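Local coordinates for protein ribonucleoside-diphosphate reductase subunit beta (Bacillus halodurans C-125, PDB 2RCC) that probably serves as the diiron small subunit of a class I ribonucleotide reductase, which turns ribonucleoside diphosphates into deoxyribonucleotides for DNA synthesis, at residues A[215-218]-A[219-222]; A[119-122]-A[123-127]. One frame throughout, in Å; residues are numbered along the deposited sequence. Where two conformers were deposited one is given.

Interaction 1: A[215-218]-A[219-222]; sequences YINR and DEQL
Arg218 and Asp219, neighbours in sequence, form the salt bridge of this stretch of helix, Arg218 NH1 lying 3.0 Å from Asp219 OD1. The arginine chain leaves the backbone extended and then turns about the CG-CD bond (chi3 73°), which swings the guanidinium back toward the aspartate. The carboxylate meets its edge, near its plane, with the two groups turned 33° apart. The other oxygen of Asp219, OD2, is hydrogen-bonded to His122 NE2 and Trp53 NE1, so both ends of this buried carboxylate are held and its rotation is fixed. Asp219 is thus a second-shell partner of the presumed iron ligand His122 in the ferritin-like bundle.

Among the hydrogen bonds, the carbonyl of Asn217 takes two from one residue. Gln221 N gives the backbone bond, bent to 138°, while Gln221 NE2 folds back to reach Asn217 O at 2.8 Å from the opposite face of the carbonyl plane. Gln221 OE1 is engaged by Arg292, and NE2 also bonds Tyr191 OH. Glu220 N bonds Ile216 O at 2.9 Å; the Glu220 carboxylate, on a chain extended beyond CG, is by similarity a ligand of the second iron.

These two turns belong to helix 207-237. Ile216 and Asp219 face helix 106-133, Asn217 and Glu220 pack on Tyr191 and Phe194 of helix 191-202, and Leu222 rests on Leu44 and Met48 of helix 41-50.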
loop_
_atom_site.group_PDB
_atom_site.type_symbol
_atom_site.label_atom_id
_atom_site.label_comp_id
_atom_site.label_asym_id
_atom_site.label_seq_id
_atom_site.Cartn_x
_atom_site.Cartn_y
_atom_site.Cartn_z
ATOM N N TYR A 215 -9.963 -12.598 -10.330
ATOM C CA TYR A 215 -9.803 -11.326 -9.597
ATOM C C TYR A 215 -8.331 -10.939 -9.495
ATOM O O TYR A 215 -7.999 -9.762 -9.717
ATOM C CB TYR A 215 -10.420 -11.370 -8.233
ATOM C CG TYR A 215 -11.941 -11.545 -8.192
ATOM C CD1 TYR A 215 -12.754 -11.330 -9.308
ATOM C CD2 TYR A 215 -12.560 -11.849 -6.995
ATOM C CE1 TYR A 215 -14.148 -11.472 -9.213
ATOM C CE2 TYR A 215 -13.922 -11.969 -6.899
ATOM C CZ TYR A 215 -14.706 -11.778 -8.008
ATOM O OH TYR A 215 -16.079 -11.897 -7.904
ATOM N N ILE A 216 -7.479 -11.907 -9.168
ATOM C CA ILE A 216 -6.028 -11.675 -9.131
ATOM C C ILE A 216 -5.501 -11.203 -10.500
ATOM O O ILE A 216 -4.787 -10.192 -10.595
ATOM C CB ILE A 216 -5.233 -12.925 -8.690
ATOM C CG1 ILE A 216 -5.518 -13.275 -7.222
ATOM C CG2 ILE A 216 -3.685 -12.728 -8.943
ATOM C CD1 ILE A 216 -5.078 -14.684 -6.739
ATOM N N ASN A 217 -5.898 -11.921 -11.547
ATOM C CA ASN A 217 -5.465 -11.652 -12.919
ATOM C C ASN A 217 -5.960 -10.247 -13.382
ATOM O O ASN A 217 -5.229 -9.549 -14.081
ATOM C CB ASN A 217 -5.950 -12.813 -13.820
ATOM C CG ASN A 217 -5.108 -13.046 -15.082
ATOM O OD1 ASN A 217 -4.023 -12.502 -15.283
ATOM N ND2 ASN A 217 -5.614 -13.946 -15.920
ATOM N N ARG A 218 -7.172 -9.838 -12.974
ATOM C CA ARG A 218 -7.730 -8.505 -13.257
ATOM C C ARG A 218 -6.859 -7.405 -12.589
ATOM O O ARG A 218 -6.525 -6.386 -13.200
ATOM C CB ARG A 218 -9.179 -8.382 -12.763
ATOM C CG ARG A 218 -9.727 -6.929 -12.678
ATOM C CD ARG A 218 -11.234 -6.768 -12.378
ATOM N NE ARG A 218 -11.905 -7.009 -11.062
ATOM C CZ ARG A 218 -11.418 -7.250 -9.822
ATOM N NH1 ARG A 218 -10.107 -7.327 -9.468
ATOM N NH2 ARG A 218 -12.338 -7.437 -8.867
ATOM N N ASP A 219 -6.525 -7.612 -11.322
ATOM C CA ASP A 219 -5.612 -6.694 -10.624
ATOM C C ASP A 219 -4.275 -6.619 -11.366
ATOM O O ASP A 219 -3.703 -5.547 -11.532
ATOM C CB ASP A 219 -5.299 -7.183 -9.220
ATOM C CG ASP A 219 -6.468 -7.097 -8.264
ATOM O OD1 ASP A 219 -7.423 -6.361 -8.487
ATOM O OD2 ASP A 219 -6.366 -7.738 -7.209
ATOM N N GLU A 220 -3.760 -7.766 -11.785
ATOM C CA GLU A 220 -2.488 -7.761 -12.511
ATOM C C GLU A 220 -2.548 -6.933 -13.776
ATOM O O GLU A 220 -1.605 -6.269 -14.072
ATOM C CB GLU A 220 -2.026 -9.147 -12.848
ATOM C CG GLU A 220 -1.605 -9.974 -11.653
ATOM C CD GLU A 220 -0.999 -11.293 -12.114
ATOM O OE1 GLU A 220 -1.636 -11.976 -12.953
ATOM O OE2 GLU A 220 0.098 -11.632 -11.616
ATOM N N GLN A 221 -3.686 -6.889 -14.463
ATOM C CA GLN A 221 -3.771 -6.104 -15.691
ATOM C C GLN A 221 -3.600 -4.621 -15.426
ATOM O O GLN A 221 -2.979 -3.933 -16.239
ATOM C CB GLN A 221 -5.065 -6.369 -16.488
ATOM C CG GLN A 221 -5.383 -7.835 -16.818
ATOM C CD GLN A 221 -4.168 -8.649 -17.227
ATOM O OE1 GLN A 221 -3.531 -8.338 -18.228
ATOM N NE2 GLN A 221 -3.869 -9.725 -16.479
ATOM N N LEU A 222 -4.136 -4.125 -14.311
ATOM C CA LEU A 222 -3.954 -2.723 -13.960
ATOM C C LEU A 222 -2.498 -2.445 -13.528
ATOM O O LEU A 222 -1.963 -1.368 -13.782
ATOM C CB LEU A 222 -4.981 -2.283 -12.925
ATOM C CG LEU A 222 -6.448 -2.265 -13.373
ATOM C CD1 LEU A 222 -7.385 -1.852 -12.203
ATOM C CD2 LEU A 222 -6.638 -1.313 -14.524
#

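Interaction 2: A[119-122]-A[123-127]; sequences EVVH and NQSYS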
loop_
_atom_site.group_PDB
_atom_site.type_symbol
_atom_site.label_atom_id
_atom_site.label_comp_id
_atom_site.label_asym_id
_atom_site.label_seq_id
_atom_site.Cartn_x
_atom_site.Cartn_y
_atom_site.Cartn_z
ATOM N N GLU A 119 -0.867 -7.398 -3.539
ATOM C CA GLU A 119 -0.027 -8.610 -3.518
ATOM C C GLU A 119 -0.175 -9.396 -2.213
ATOM O O GLU A 119 -0.198 -10.644 -2.254
ATOM C CB GLU A 119 1.450 -8.300 -3.745
ATOM C CG GLU A 119 1.800 -7.625 -5.094
ATOM C CD GLU A 119 1.357 -8.410 -6.325
ATOM O OE1 GLU A 119 1.365 -9.670 -6.283
ATOM O OE2 GLU A 119 1.018 -7.756 -7.341
ATOM N N VAL A 120 -0.270 -8.686 -1.074
ATOM C CA VAL A 120 -0.539 -9.296 0.225
ATOM C C VAL A 120 -1.830 -10.098 0.168
ATOM O O VAL A 120 -1.864 -11.261 0.576
ATOM C CB VAL A 120 -0.594 -8.260 1.391
ATOM C CG1 VAL A 120 -1.224 -8.884 2.627
ATOM C CG2 VAL A 120 0.829 -7.711 1.726
ATOM N N VAL A 121 -2.884 -9.478 -0.342
ATOM C CA VAL A 121 -4.168 -10.135 -0.478
ATOM C C VAL A 121 -4.153 -11.327 -1.489
ATOM O O VAL A 121 -4.749 -12.389 -1.205
ATOM C CB VAL A 121 -5.303 -9.160 -0.812
ATOM C CG1 VAL A 121 -6.620 -9.944 -0.977
ATOM C CG2 VAL A 121 -5.453 -8.085 0.313
ATOM N N HIS A 122 -3.421 -11.168 -2.593
ATOM C CA HIS A 122 -3.237 -12.268 -3.560
ATOM C C HIS A 122 -2.556 -13.453 -2.873
ATOM O O HIS A 122 -3.031 -14.577 -2.971
ATOM C CB HIS A 122 -2.432 -11.867 -4.809
ATOM C CG HIS A 122 -3.060 -10.763 -5.618
ATOM N ND1 HIS A 122 -2.402 -10.108 -6.637
ATOM C CD2 HIS A 122 -4.278 -10.178 -5.520
ATOM C CE1 HIS A 122 -3.200 -9.191 -7.157
ATOM N NE2 HIS A 122 -4.353 -9.225 -6.507
ATOM N N ASN A 123 -1.476 -13.202 -2.158
ATOM C CA ASN A 123 -0.782 -14.290 -1.468
ATOM C C ASN A 123 -1.654 -15.012 -0.429
ATOM O O ASN A 123 -1.661 -16.256 -0.356
ATOM C CB ASN A 123 0.520 -13.815 -0.842
ATOM C CG ASN A 123 1.350 -14.980 -0.299
ATOM O OD1 ASN A 123 1.864 -15.828 -1.059
ATOM N ND2 ASN A 123 1.457 -15.046 1.015
ATOM N N GLN A 124 -2.416 -14.255 0.344
ATOM C CA GLN A 124 -3.338 -14.853 1.313
ATOM C C GLN A 124 -4.485 -15.666 0.639
ATOM O O GLN A 124 -4.971 -16.656 1.212
ATOM C CB GLN A 124 -3.859 -13.771 2.270
ATOM C CG GLN A 124 -4.847 -14.260 3.324
ATOM C CD GLN A 124 -6.272 -13.891 3.028
ATOM O OE1 GLN A 124 -6.564 -12.792 2.520
ATOM N NE2 GLN A 124 -7.190 -14.755 3.439
ATOM N N SER A 125 -4.924 -15.218 -0.537
ATOM C CA SER A 125 -5.950 -15.900 -1.307
ATOM C C SER A 125 -5.445 -17.264 -1.790
ATOM O O SER A 125 -6.199 -18.224 -1.844
ATOM C CB SER A 125 -6.398 -15.030 -2.493
ATOM O OG SER A 125 -6.880 -13.769 -2.060
ATOM N N TYR A 126 -4.159 -17.355 -2.160
ATOM C CA TYR A 126 -3.613 -18.647 -2.575
ATOM C C TYR A 126 -3.617 -19.637 -1.385
ATOM O O TYR A 126 -4.019 -20.794 -1.533
ATOM C CB TYR A 126 -2.205 -18.548 -3.148
ATOM C CG TYR A 126 -2.090 -17.753 -4.422
ATOM C CD1 TYR A 126 -2.893 -18.011 -5.512
ATOM C CD2 TYR A 126 -1.147 -16.738 -4.537
ATOM C CE1 TYR A 126 -2.799 -17.224 -6.682
ATOM C CE2 TYR A 126 -1.026 -15.984 -5.683
ATOM C CZ TYR A 126 -1.837 -16.232 -6.759
ATOM O OH TYR A 126 -1.682 -15.471 -7.895
ATOM N N SER A 127 -3.183 -19.181 -0.228
ATOM C CA SER A 127 -3.255 -19.983 0.998
ATOM C C SER A 127 -4.652 -20.394 1.347
ATOM O O SER A 127 -4.866 -21.489 1.807
ATOM C CB SER A 127 -2.675 -19.232 2.205
ATOM O OG SER A 127 -1.298 -19.029 1.983
#
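Val121 O is gripped twice by Ser125: in the conformer given, the hydroxyl OG donates to it at 2.7 Å, and the backbone N does so at 2.9 Å. The two donors come from opposite faces of the carbonyl plane, OG standing 38° out of it. With OG beside its own backbone N (chi1 -58°), the hydroxyl of that conformer points back along the helix to the carbonyl one turn earlier, which satisfies this buried polar group within the helix.

His122 O lies over one face of the Tyr126 ring, 3.3 Å from CD2, while the same oxygen accepts the helical bond from Tyr126 N. The ring thus leans against the carbonyl of the preceding turn, and Tyr126 CE2 lies 4.4 Å from His122 CB. Its other surroundings include Ile82, Leu85 and Ala86 of helix 72-87 and Ile216 of helix 207-237. Asn123 N bonds Glu119 O at 2.9 Å, continuing the helix.

Gln124 points to the dimer interface, where its OE1 is hydrogen-bonded to Tyr45 OH of the second subunit. Glu119, His122 and Tyr126 follow the E-x-x-H-x-x-x-Y pattern of the ribonucleotide reductase small chain: by similarity, Glu119 bridges two irons, His122 binds one of them and Tyr126 is the active-site tyrosine, all on one helix of the ferritin-like bundle.

Interactions 1 and 2 lie on two helices, 207-237 and 106-133, that pack against each other in the helical bundle. They meet directly: the Asp219-His122 pairing would let interaction 1 orient a presumed iron ligand of interaction 2, and Ile216 CD1 packs 3.4 Å from Tyr126 CE1. Each stretch contributes presumed ligands, Glu220 from one and Glu119 with His122 from the other. Both are partly buried, but interaction 1 touches no other chain of the assembly, whereas Val120, Val121 and Gln124 of interaction 2 meet the second subunit. Their chemistry differs too: in 215-222 a salt bridge and a folded-back amide accompany the backbone bonds; in 119-127 a serine hydroxyl does so.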